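Local coordinates for glycerate dehydrogenase (Bacillus sp. 5mfcol3.1, PDB 6P2I), which acts as an NADPH-dependent reductase of acyclic imino acids, probably yielding amino acids, and belongs to the D-2-hydroxyacid dehydrogenase family, at residues 14-19 against 289-294; 61-66 against 87-92; 107-112 against 268-273; 253-256 against 260-263. One frame throughout, in Å; residues are numbered along the deposited sequence.

Interaction 1: 14-19 against 289-294; sequences SWVINK and ELIENI
Val16 and Ile291 are the closest backbone pair, CA to CA 8.0 Å, where segments 14-19 and 289-294 run almost exactly parallel, their helix axes 11.3 Å apart and 4° from the same direction. That spacing leaves the backbones well separated, and Ile291 bridges the gap. No hydrogen bond joins the two segments. The CG1 branch of Ile291 lies anti to the carbonyl carbon (chi1 -72°). It ends in CD1, which sits among three side chains of helix 14-23. The nearest is the indole of Trp15, with CZ3 of the ring 3.5 Å from CD1 of Ile291. The methyl comes to the six-membered ring obliquely. CG1 of Val16 is 4.2 Å from the same CD1 of Ile291. The aliphatic part of Lys19 also meets this methyl, CG to CD1 of Ile291 being 4.0 Å. Lys19 crosses Ile291 at about a right angle. Bends at chi2, chi3 and chi4 curl its chain, and NZ ends 4.1 Å from CG2 of Ile291.

The two helices pack side by side over the five-stranded parallel sheet. Beneath them Leu290 and Ile294 rest on Ile70 of strand 68-71, and both also touch Ile20 of helix 14-23. This is the layered alpha/beta build of the domain that holds both chain ends.

Trp15 is placed from two further directions. CG2 of Val16 stands 3.3 Å above the centre of one indole face. At the polar end, Trp15 NE1 hydrogen-bonds to OE2 of Glu284, a residue near the start of helix 280-298.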
loop_
_atom_site.group_PDB
_atom_site.type_symbol
_atom_site.label_atom_id
_atom_site.label_comp_id
_atom_site.label_asym_id
_atom_site.label_seq_id
_atom_site.Cartn_x
_atom_site.Cartn_y
_atom_site.Cartn_z
ATOM N N SER A 14 5.180 -17.731 -26.351
ATOM C CA SER A 14 5.227 -18.302 -27.692
ATOM C C SER A 14 4.809 -17.295 -28.753
ATOM O O SER A 14 5.388 -17.267 -29.848
ATOM C CB SER A 14 4.333 -19.539 -27.769
ATOM O OG SER A 14 4.834 -20.582 -26.952
ATOM N N TRP A 15 3.788 -16.477 -28.467
ATOM C CA TRP A 15 3.315 -15.563 -29.500
ATOM C C TRP A 15 4.392 -14.557 -29.885
ATOM O O TRP A 15 4.492 -14.177 -31.058
ATOM C CB TRP A 15 2.023 -14.865 -29.062
ATOM C CG TRP A 15 2.137 -13.721 -28.098
ATOM C CD1 TRP A 15 1.915 -13.765 -26.746
ATOM C CD2 TRP A 15 2.424 -12.350 -28.410
ATOM N NE1 TRP A 15 2.068 -12.510 -26.194
ATOM C CE2 TRP A 15 2.375 -11.623 -27.193
ATOM C CE3 TRP A 15 2.726 -11.666 -29.592
ATOM C CZ2 TRP A 15 2.628 -10.254 -27.128
ATOM C CZ3 TRP A 15 2.972 -10.300 -29.525
ATOM C CH2 TRP A 15 2.922 -9.610 -28.303
ATOM N N VAL A 16 5.244 -14.177 -28.936
ATOM C CA VAL A 16 6.329 -13.247 -29.233
ATOM C C VAL A 16 7.436 -13.944 -30.003
ATOM O O VAL A 16 7.982 -13.386 -30.958
ATOM C CB VAL A 16 6.864 -12.618 -27.940
ATOM C CG1 VAL A 16 8.079 -11.749 -28.237
ATOM C CG2 VAL A 16 5.776 -11.802 -27.266
ATOM N N ILE A 17 7.798 -15.160 -29.589
ATOM C CA ILE A 17 8.791 -15.923 -30.343
ATOM C C ILE A 17 8.337 -16.097 -31.783
ATOM O O ILE A 17 9.121 -15.916 -32.724
ATOM C CB ILE A 17 9.057 -17.275 -29.655
ATOM C CG1 ILE A 17 9.693 -17.038 -28.283
ATOM C CG2 ILE A 17 9.947 -18.174 -30.536
ATOM C CD1 ILE A 17 9.763 -18.276 -27.416
ATOM N N ASN A 18 7.061 -16.434 -31.987
ATOM C CA ASN A 18 6.565 -16.607 -33.350
ATOM C C ASN A 18 6.593 -15.288 -34.114
ATOM O O ASN A 18 6.970 -15.248 -35.291
ATOM C CB ASN A 18 5.143 -17.172 -33.326
ATOM C CG ASN A 18 5.084 -18.583 -32.764
ATOM O OD1 ASN A 18 6.065 -19.322 -32.816
ATOM N ND2 ASN A 18 3.922 -18.967 -32.236
ATOM N N LYS A 19 6.208 -14.195 -33.451
ATOM C CA LYS A 19 6.207 -12.898 -34.121
ATOM C C LYS A 19 7.617 -12.481 -34.535
ATOM O O LYS A 19 7.832 -12.010 -35.659
ATOM C CB LYS A 19 5.574 -11.847 -33.206
ATOM C CG LYS A 19 5.660 -10.430 -33.742
ATOM C CD LYS A 19 4.894 -10.291 -35.038
ATOM C CE LYS A 19 3.465 -9.881 -34.777
ATOM N NZ LYS A 19 3.375 -8.481 -34.278
ATOM N N GLU A 289 6.709 -3.350 -26.576
ATOM C CA GLU A 289 7.800 -2.401 -26.807
ATOM C C GLU A 289 8.967 -3.064 -27.522
ATOM O O GLU A 289 9.547 -2.480 -28.443
ATOM C CB GLU A 289 8.272 -1.791 -25.486
ATOM C CG GLU A 289 7.288 -0.738 -24.951
ATOM C CD GLU A 289 7.748 -0.043 -23.674
ATOM O OE1 GLU A 289 8.515 -0.639 -22.895
ATOM O OE2 GLU A 289 7.307 1.102 -23.442
ATOM N N LEU A 290 9.324 -4.276 -27.106
ATOM C CA LEU A 290 10.377 -5.020 -27.790
ATOM C C LEU A 290 10.057 -5.175 -29.272
ATOM O O LEU A 290 10.920 -4.963 -30.137
ATOM C CB LEU A 290 10.535 -6.389 -27.130
ATOM C CG LEU A 290 11.389 -7.389 -27.898
ATOM C CD1 LEU A 290 12.816 -6.890 -28.023
ATOM C CD2 LEU A 290 11.341 -8.731 -27.218
ATOM N N ILE A 291 8.813 -5.540 -29.581
ATOM C CA ILE A 291 8.421 -5.762 -30.968
ATOM C C ILE A 291 8.380 -4.439 -31.718
ATOM O O ILE A 291 8.771 -4.363 -32.890
ATOM C CB ILE A 291 7.075 -6.507 -31.032
ATOM C CG1 ILE A 291 7.272 -7.958 -30.599
ATOM C CG2 ILE A 291 6.458 -6.435 -32.427
ATOM C CD1 ILE A 291 5.995 -8.659 -30.165
ATOM N N GLU A 292 7.912 -3.378 -31.058
ATOM C CA GLU A 292 7.893 -2.074 -31.705
ATOM C C GLU A 292 9.303 -1.604 -32.026
ATOM O O GLU A 292 9.540 -1.011 -33.084
ATOM C CB GLU A 292 7.188 -1.047 -30.827
ATOM C CG GLU A 292 7.214 0.334 -31.432
ATOM C CD GLU A 292 6.394 1.325 -30.634
ATOM O OE1 GLU A 292 6.004 0.984 -29.494
ATOM O OE2 GLU A 292 6.142 2.436 -31.149
ATOM N N ASN A 293 10.253 -1.871 -31.132
ATOM C CA ASN A 293 11.645 -1.538 -31.420
ATOM C C ASN A 293 12.131 -2.242 -32.679
ATOM O O ASN A 293 12.776 -1.628 -33.541
ATOM C CB ASN A 293 12.528 -1.903 -30.229
ATOM C CG ASN A 293 12.446 -0.875 -29.120
ATOM O OD1 ASN A 293 12.146 0.293 -29.374
ATOM N ND2 ASN A 293 12.714 -1.298 -27.887
ATOM N N ILE A 294 11.850 -3.544 -32.793
ATOM C CA ILE A 294 12.330 -4.314 -33.943
ATOM C C ILE A 294 11.676 -3.819 -35.225
ATOM O O ILE A 294 12.352 -3.542 -36.224
ATOM C CB ILE A 294 12.071 -5.815 -33.723
ATOM C CG1 ILE A 294 12.918 -6.315 -32.541
ATOM C CG2 ILE A 294 12.346 -6.590 -35.002
ATOM C CD1 ILE A 294 12.544 -7.707 -32.037
#

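Interaction 2: 61-66 against 87-92; sequences EKISRL and NEIMVS
Leu66 has CG anti to its own amide nitrogen (chi1 -180°), and Ile89 has CG1 anti to the carbonyl carbon (chi1 -60°); these settings bring the two branched ends together at about a right angle. CD2 of Leu66 lies 4.0 Å from CD1 of Ile89. CG2 of Ile89 also reaches the Leu66 end, 4.1 Å from CD2 of Leu66. The backbone takes part as well, since O of Leu66 is 3.5 Å from CG1 of Ile89. Ile63 adds a second apolar neighbour, its CG2 being 4.2 Å from CD1 of Ile89. Cutting Ile89 back to an alanine is likely to open a gap beside Leu66 and leave the Ile63 methyl without this partner.

Leu42 of helix 35-43 touches both Ile63 and Leu66, while Leu84 of helix 81-86 touches Ile89. The contact thus joins the loop leading into strand 68-71 to the run into strand 90-92. Glu88, with positive phi, is the C-prime residue of a Schellman motif that ends helix 81-86. Ile89 N bonds back to Leu84 O there. The chain then enters strand 90-92, the neighbour of strand 68-71, as in the helix-to-strand turns of a parallel alpha/beta sheet.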
loop_
_atom_site.group_PDB
_atom_site.type_symbol
_atom_site.label_atom_id
_atom_site.label_comp_id
_atom_site.label_asym_id
_atom_site.label_seq_id
_atom_site.Cartn_x
_atom_site.Cartn_y
_atom_site.Cartn_z
ATOM N N GLU A 61 34.713 -3.415 -28.056
ATOM C CA GLU A 61 35.834 -3.346 -28.985
ATOM C C GLU A 61 36.079 -4.676 -29.688
ATOM O O GLU A 61 36.659 -4.688 -30.778
ATOM C CB GLU A 61 37.084 -2.884 -28.241
ATOM C CG GLU A 61 36.898 -1.535 -27.561
ATOM C CD GLU A 61 38.170 -0.982 -26.950
ATOM O OE1 GLU A 61 38.947 -1.767 -26.367
ATOM O OE2 GLU A 61 38.392 0.244 -27.059
ATOM N N LYS A 62 35.627 -5.788 -29.108
ATOM C CA LYS A 62 35.802 -7.108 -29.702
ATOM C C LYS A 62 34.594 -7.568 -30.508
ATOM O O LYS A 62 34.635 -8.651 -31.100
ATOM C CB LYS A 62 36.112 -8.135 -28.609
ATOM C CG LYS A 62 37.428 -7.881 -27.878
ATOM C CD LYS A 62 37.539 -8.720 -26.612
ATOM C CE LYS A 62 38.833 -8.419 -25.870
ATOM N NZ LYS A 62 38.880 -9.079 -24.535
ATOM N N ILE A 63 33.532 -6.782 -30.547
ATOM C CA ILE A 63 32.295 -7.151 -31.224
ATOM C C ILE A 63 32.379 -6.769 -32.695
ATOM O O ILE A 63 32.922 -5.718 -33.054
ATOM C CB ILE A 63 31.093 -6.476 -30.536
ATOM C CG1 ILE A 63 30.862 -7.101 -29.160
ATOM C CG2 ILE A 63 29.826 -6.576 -31.394
ATOM C CD1 ILE A 63 29.774 -6.430 -28.352
ATOM N N SER A 64 31.841 -7.633 -33.553
ATOM C CA SER A 64 31.648 -7.325 -34.959
ATOM C C SER A 64 30.205 -7.630 -35.337
ATOM O O SER A 64 29.436 -8.178 -34.542
ATOM C CB SER A 64 32.631 -8.116 -35.846
ATOM O OG SER A 64 32.396 -9.509 -35.737
ATOM N N ARG A 65 29.843 -7.219 -36.557
ATOM C CA ARG A 65 28.548 -7.473 -37.192
ATOM C C ARG A 65 27.382 -6.732 -36.545
ATOM O O ARG A 65 26.583 -6.108 -37.252
ATOM C CB ARG A 65 28.246 -8.973 -37.223
ATOM C CG ARG A 65 26.896 -9.295 -37.830
ATOM C CD ARG A 65 26.680 -10.790 -37.976
ATOM N NE ARG A 65 25.333 -11.104 -38.445
ATOM C CZ ARG A 65 24.898 -12.338 -38.682
ATOM N NH1 ARG A 65 25.707 -13.372 -38.486
ATOM N NH2 ARG A 65 23.660 -12.541 -39.114
ATOM N N LEU A 66 27.281 -6.793 -35.215
ATOM C CA LEU A 66 26.146 -6.218 -34.490
ATOM C C LEU A 66 25.873 -4.776 -34.904
ATOM O O LEU A 66 26.783 -3.948 -34.945
ATOM C CB LEU A 66 26.424 -6.279 -32.983
ATOM C CG LEU A 66 25.326 -5.721 -32.072
ATOM C CD1 LEU A 66 24.072 -6.568 -32.203
ATOM C CD2 LEU A 66 25.821 -5.671 -30.638
ATOM N N ASN A 87 31.210 2.843 -31.616
ATOM C CA ASN A 87 31.394 1.719 -32.525
ATOM C C ASN A 87 30.216 1.554 -33.480
ATOM O O ASN A 87 30.038 0.475 -34.058
ATOM C CB ASN A 87 31.632 0.428 -31.741
ATOM C CG ASN A 87 33.055 0.314 -31.229
ATOM O OD1 ASN A 87 33.893 -0.352 -31.840
ATOM N ND2 ASN A 87 33.333 0.952 -30.095
ATOM N N GLU A 88 29.408 2.602 -33.645
ATOM C CA GLU A 88 28.319 2.636 -34.623
ATOM C C GLU A 88 27.290 1.534 -34.373
ATOM O O GLU A 88 26.751 0.940 -35.310
ATOM C CB GLU A 88 28.865 2.568 -36.050
ATOM C CG GLU A 88 29.542 3.856 -36.511
ATOM C CD GLU A 88 30.343 3.679 -37.790
ATOM O OE1 GLU A 88 31.491 4.172 -37.847
ATOM O OE2 GLU A 88 29.830 3.045 -38.736
ATOM N N ILE A 89 27.006 1.262 -33.102
ATOM C CA ILE A 89 25.961 0.321 -32.712
ATOM C C ILE A 89 24.864 1.112 -32.020
ATOM O O ILE A 89 25.112 1.773 -31.004
ATOM C CB ILE A 89 26.497 -0.795 -31.805
ATOM C CG1 ILE A 89 27.593 -1.580 -32.538
ATOM C CG2 ILE A 89 25.356 -1.698 -31.353
ATOM C CD1 ILE A 89 28.202 -2.693 -31.715
ATOM N N MET A 90 23.658 1.042 -32.574
ATOM C CA MET A 90 22.515 1.781 -32.056
ATOM C C MET A 90 21.882 1.014 -30.899
ATOM O O MET A 90 21.926 -0.218 -30.850
ATOM C CB MET A 90 21.525 2.023 -33.201
ATOM C CG MET A 90 20.431 3.056 -32.980
ATOM S SD MET A 90 19.091 2.806 -34.178
ATOM C CE MET A 90 19.546 4.068 -35.362
ATOM N N VAL A 91 21.328 1.759 -29.937
ATOM C CA VAL A 91 20.765 1.195 -28.712
ATOM C C VAL A 91 19.376 1.767 -28.492
ATOM O O VAL A 91 19.187 2.986 -28.569
ATOM C CB VAL A 91 21.628 1.505 -27.475
ATOM C CG1 VAL A 91 21.062 0.794 -26.237
ATOM C CG2 VAL A 91 23.054 1.137 -27.720
ATOM N N SER A 92 18.422 0.892 -28.187
ATOM C CA SER A 92 17.095 1.282 -27.721
ATOM C C SER A 92 16.814 0.581 -26.405
ATOM O O SER A 92 17.336 -0.504 -26.144
ATOM C CB SER A 92 15.980 0.895 -28.722
ATOM O OG SER A 92 16.020 1.658 -29.914
#

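Interaction 3: 107-112 against 268-273; sequences FALLFA and NVVLTP
Leu109 points its CD2 methyl between two side chains of the segment 268-273, crossing both Val270 and Thr272 at a slant. CD2 of Leu109 is 3.9 Å from CG1 of Val270. It is equally 3.9 Å from CG2 of Thr272. The leucine's CG is anti to the carbonyl carbon (chi1 -72°), and chi2 of 171° sends CD1 straight on and turns CD2 to the side where Val270 and Thr272 lie. One helical turn on, Ala112 presents CB to both branches of Val270, at 4.0 Å from CG1 and from CG2 of Val270. CG2 of Val270 also comes near the Ala112 backbone. The valine methyls therefore meet both the Ala112 methyl and its main chain. The closest CA pair is Leu109 and Val270, 6.8 Å apart.

Thr272 turns its methyl to Leu109 and uses its hydroxyl elsewhere. OG1 of Thr272 hydrogen-bonds to Asp253 OD1 and to His105 NE2, so this buried polar group has two partners. Ile225 of strand 223-226 also touches Leu109.

On the second subunit, Phe111 packs against Ala108 of this helix, and Asp121 OD1 bonds to the backbone N of Leu271. Helix 99-114 thus lies on strand 269-271, the outermost within this chain of a parallel sheet of Rossmann type, in the NAD-binding domain of this dehydrogenase family, where both also meet the second subunit.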
loop_
_atom_site.group_PDB
_atom_site.type_symbol
_atom_site.label_atom_id
_atom_site.label_comp_id
_atom_site.label_asym_id
_atom_site.label_seq_id
_atom_site.Cartn_x
_atom_site.Cartn_y
_atom_site.Cartn_z
ATOM N N PHE A 107 3.595 2.937 -3.695
ATOM C CA PHE A 107 2.569 3.039 -2.663
ATOM C C PHE A 107 2.443 1.746 -1.874
ATOM O O PHE A 107 2.204 1.793 -0.667
ATOM C CB PHE A 107 1.239 3.467 -3.291
ATOM C CG PHE A 107 1.240 4.905 -3.695
ATOM C CD1 PHE A 107 1.751 5.300 -4.927
ATOM C CD2 PHE A 107 0.796 5.870 -2.811
ATOM C CE1 PHE A 107 1.793 6.628 -5.276
ATOM C CE2 PHE A 107 0.831 7.213 -3.157
ATOM C CZ PHE A 107 1.320 7.592 -4.387
ATOM N N ALA A 108 2.650 0.590 -2.513
ATOM C CA ALA A 108 2.720 -0.662 -1.765
ATOM C C ALA A 108 3.791 -0.587 -0.683
ATOM O O ALA A 108 3.545 -0.922 0.482
ATOM C CB ALA A 108 3.000 -1.836 -2.714
ATOM N N LEU A 109 4.993 -0.132 -1.049
ATOM C CA LEU A 109 6.075 -0.034 -0.079
ATOM C C LEU A 109 5.795 1.027 0.977
ATOM O O LEU A 109 6.037 0.798 2.167
ATOM C CB LEU A 109 7.383 0.288 -0.791
ATOM C CG LEU A 109 7.966 -0.852 -1.609
ATOM C CD1 LEU A 109 9.144 -0.329 -2.445
ATOM C CD2 LEU A 109 8.408 -2.004 -0.703
ATOM N N LEU A 110 5.313 2.197 0.552
ATOM C CA LEU A 110 5.037 3.287 1.481
ATOM C C LEU A 110 4.040 2.857 2.547
ATOM O O LEU A 110 4.250 3.096 3.736
ATOM C CB LEU A 110 4.514 4.503 0.707
ATOM C CG LEU A 110 3.908 5.670 1.492
ATOM C CD1 LEU A 110 4.901 6.259 2.486
ATOM C CD2 LEU A 110 3.420 6.748 0.522
ATOM N N PHE A 111 2.953 2.211 2.128
ATOM C CA PHE A 111 1.953 1.749 3.085
ATOM C C PHE A 111 2.503 0.628 3.964
ATOM O O PHE A 111 2.228 0.587 5.164
ATOM C CB PHE A 111 0.700 1.281 2.339
ATOM C CG PHE A 111 -0.208 2.400 1.885
ATOM C CD1 PHE A 111 -0.597 3.416 2.765
ATOM C CD2 PHE A 111 -0.683 2.431 0.579
ATOM C CE1 PHE A 111 -1.437 4.448 2.330
ATOM C CE2 PHE A 111 -1.503 3.443 0.140
ATOM C CZ PHE A 111 -1.898 4.450 1.022
ATOM N N ALA A 112 3.293 -0.290 3.386
ATOM C CA ALA A 112 3.877 -1.366 4.180
ATOM C C ALA A 112 4.782 -0.810 5.274
ATOM O O ALA A 112 4.797 -1.318 6.400
ATOM C CB ALA A 112 4.650 -2.324 3.266
ATOM N N ASN A 268 12.838 -1.628 10.473
ATOM C CA ASN A 268 12.119 -0.486 9.922
ATOM C C ASN A 268 12.382 -0.347 8.431
ATOM O O ASN A 268 12.319 0.755 7.882
ATOM C CB ASN A 268 12.470 0.807 10.667
ATOM C CG ASN A 268 13.972 1.068 10.746
ATOM O OD1 ASN A 268 14.786 0.291 10.243
ATOM N ND2 ASN A 268 14.341 2.180 11.373
ATOM N N VAL A 269 12.686 -1.458 7.758
ATOM C CA VAL A 269 12.739 -1.479 6.304
ATOM C C VAL A 269 11.777 -2.548 5.809
ATOM O O VAL A 269 11.514 -3.547 6.488
ATOM C CB VAL A 269 14.165 -1.738 5.753
ATOM C CG1 VAL A 269 15.126 -0.669 6.252
ATOM C CG2 VAL A 269 14.647 -3.133 6.132
ATOM N N VAL A 270 11.235 -2.311 4.625
ATOM C CA VAL A 270 10.490 -3.302 3.869
ATOM C C VAL A 270 11.250 -3.515 2.569
ATOM O O VAL A 270 11.548 -2.548 1.859
ATOM C CB VAL A 270 9.044 -2.842 3.609
ATOM C CG1 VAL A 270 8.299 -3.821 2.722
ATOM C CG2 VAL A 270 8.317 -2.653 4.949
ATOM N N LEU A 271 11.594 -4.765 2.280
ATOM C CA LEU A 271 12.427 -5.102 1.132
ATOM C C LEU A 271 11.631 -5.902 0.115
ATOM O O LEU A 271 10.882 -6.810 0.483
ATOM C CB LEU A 271 13.636 -5.917 1.583
ATOM C CG LEU A 271 14.466 -5.256 2.672
ATOM C CD1 LEU A 271 15.529 -6.217 3.170
ATOM C CD2 LEU A 271 15.092 -3.967 2.141
ATOM N N THR A 272 11.798 -5.570 -1.164
ATOM C CA THR A 272 11.273 -6.416 -2.222
ATOM C C THR A 272 12.393 -6.763 -3.200
ATOM O O THR A 272 13.304 -5.958 -3.423
ATOM C CB THR A 272 10.082 -5.749 -2.938
ATOM O OG1 THR A 272 10.413 -4.415 -3.358
ATOM C CG2 THR A 272 8.872 -5.657 -1.965
ATOM N N PRO A 273 12.375 -7.968 -3.772
ATOM C CA PRO A 273 13.538 -8.442 -4.565
ATOM C C PRO A 273 13.501 -7.995 -6.023
ATOM O O PRO A 273 13.511 -8.811 -6.955
ATOM C CB PRO A 273 13.428 -9.968 -4.422
ATOM C CG PRO A 273 11.921 -10.211 -4.381
ATOM C CD PRO A 273 11.355 -9.020 -3.581
#

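Interaction 4: 253-256 against 260-263; sequences DDLT and DNPI
Asn261 and Ile263 meet Leu255 across a short loop, and Asn261 comes first along the second segment. Its CG is anti to the backbone N (chi1 -168°), and its amide crosses the Leu255 side chain obliquely. ND2 of Asn261 lies 4.1 Å from CD1 of Leu255 and 4.2 Å from CB of Leu255. These are packing contacts. The polar partners of ND2 are Tyr257 O and Glu235 OE2, and Thr256 OG1 shares the same Glu235 carboxylate oxygen.

The other side of the amide faces forward along the chain. OD1 of Asn261 accepts a hydrogen bond from the backbone N of Ile263 at 3.0 Å. The bond is nearly straight at the hydrogen (165°), and the donor is tilted 24° from the carbonyl plane. This is an Asx turn, set at the start of the 3-10 segment that begins with Pro262. With a leucine in place of Asn261, the Ile263 amide would probably lose this acceptor and the Tyr257 carbonyl its ND2 donor.

Ile263 then closes the contact, its CG2 4.2 Å from CD2 of Leu255. Glu235 of helix 235-243 touches both Leu255 and Ile263.

At the start of the first segment, Asp253 OD2 hydrogen-bonds to N7N of the bound NADP. The folded loop therefore follows directly from a cofactor-binding residue, at the C-terminal end of strand 249-252, where parallel Rossmann sheets carry their dinucleotide site.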
loop_
_atom_site.group_PDB
_atom_site.type_symbol
_atom_site.label_atom_id
_atom_site.label_comp_id
_atom_site.label_asym_id
_atom_site.label_seq_id
_atom_site.Cartn_x
_atom_site.Cartn_y
_atom_site.Cartn_z
ATOM N N ASP A 253 13.424 -1.645 -3.092
ATOM C CA ASP A 253 13.296 -2.683 -4.104
ATOM C C ASP A 253 14.650 -3.118 -4.647
ATOM O O ASP A 253 14.701 -4.022 -5.481
ATOM C CB ASP A 253 12.392 -2.196 -5.250
ATOM C CG ASP A 253 11.931 -3.329 -6.188
ATOM O OD1 ASP A 253 11.429 -4.358 -5.706
ATOM O OD2 ASP A 253 12.080 -3.185 -7.418
ATOM N N ASP A 254 15.740 -2.492 -4.195
ATOM C CA ASP A 254 17.092 -2.895 -4.563
ATOM C C ASP A 254 18.030 -2.537 -3.423
ATOM O O ASP A 254 17.792 -1.581 -2.684
ATOM C CB ASP A 254 17.549 -2.219 -5.864
ATOM C CG ASP A 254 18.825 -2.838 -6.431
ATOM O OD1 ASP A 254 18.856 -4.069 -6.647
ATOM O OD2 ASP A 254 19.804 -2.101 -6.677
ATOM N N LEU A 255 19.080 -3.337 -3.265
ATOM C CA LEU A 255 20.212 -3.017 -2.405
ATOM C C LEU A 255 21.477 -3.223 -3.219
ATOM O O LEU A 255 21.474 -3.965 -4.204
ATOM C CB LEU A 255 20.276 -3.898 -1.152
ATOM C CG LEU A 255 19.068 -3.941 -0.220
ATOM C CD1 LEU A 255 19.363 -4.975 0.840
ATOM C CD2 LEU A 255 18.834 -2.591 0.402
ATOM N N THR A 256 22.575 -2.581 -2.799
ATOM C CA THR A 256 23.821 -2.765 -3.552
ATOM C C THR A 256 24.320 -4.204 -3.465
ATOM O O THR A 256 25.011 -4.679 -4.375
ATOM C CB THR A 256 24.908 -1.795 -3.075
ATOM O OG1 THR A 256 25.317 -2.128 -1.743
ATOM C CG2 THR A 256 24.412 -0.360 -3.117
ATOM N N ASP A 260 24.563 -10.878 3.814
ATOM C CA ASP A 260 25.243 -10.268 4.956
ATOM C C ASP A 260 25.138 -8.745 4.976
ATOM O O ASP A 260 25.862 -8.092 5.739
ATOM C CB ASP A 260 26.719 -10.683 5.026
ATOM C CG ASP A 260 26.898 -12.162 5.314
ATOM O OD1 ASP A 260 26.015 -12.748 5.978
ATOM O OD2 ASP A 260 27.919 -12.736 4.874
ATOM N N ASN A 261 24.257 -8.160 4.173
ATOM C CA ASN A 261 24.048 -6.718 4.224
ATOM C C ASN A 261 23.351 -6.368 5.532
ATOM O O ASN A 261 22.271 -6.906 5.809
ATOM C CB ASN A 261 23.224 -6.241 3.032
ATOM C CG ASN A 261 23.220 -4.722 2.885
ATOM O OD1 ASN A 261 23.089 -3.985 3.865
ATOM N ND2 ASN A 261 23.344 -4.250 1.650
ATOM N N PRO A 262 23.928 -5.495 6.361
ATOM C CA PRO A 262 23.313 -5.188 7.663
ATOM C C PRO A 262 21.900 -4.635 7.564
ATOM O O PRO A 262 21.140 -4.744 8.538
ATOM C CB PRO A 262 24.274 -4.157 8.270
ATOM C CG PRO A 262 25.578 -4.388 7.564
ATOM C CD PRO A 262 25.214 -4.799 6.173
ATOM N N ILE A 263 21.521 -4.043 6.430
ATOM C CA ILE A 263 20.157 -3.537 6.289
ATOM C C ILE A 263 19.140 -4.665 6.434
ATOM O O ILE A 263 18.015 -4.440 6.904
ATOM C CB ILE A 263 20.019 -2.795 4.946
ATOM C CG1 ILE A 263 20.835 -1.502 4.986
ATOM C CG2 ILE A 263 18.550 -2.518 4.605
ATOM C CD1 ILE A 263 20.781 -0.707 3.715
#

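From the N terminus, segment 14-19 opens the widest loop, closed by interaction 1 near the end of the chain at 289-294. It joins helices 14-23 and 280-298 on the five-stranded sheet. The other three contacts nest inside it, and none cross. Interaction 2 closes a short loop from 61-66 to 87-92 within the five-stranded domain. It is complete before interaction 3 opens at 107-112. Interaction 3 closes at 268-273 and encloses interaction 4, a loop only a few residues long. Interactions 1 and 2 touch through Asn293 and Ser92. Interactions 3 and 4 meet through Thr272 and Asp253, in the seven-stranded cofactor domain. Interactions 2 and 3 have centres about 39 Å apart.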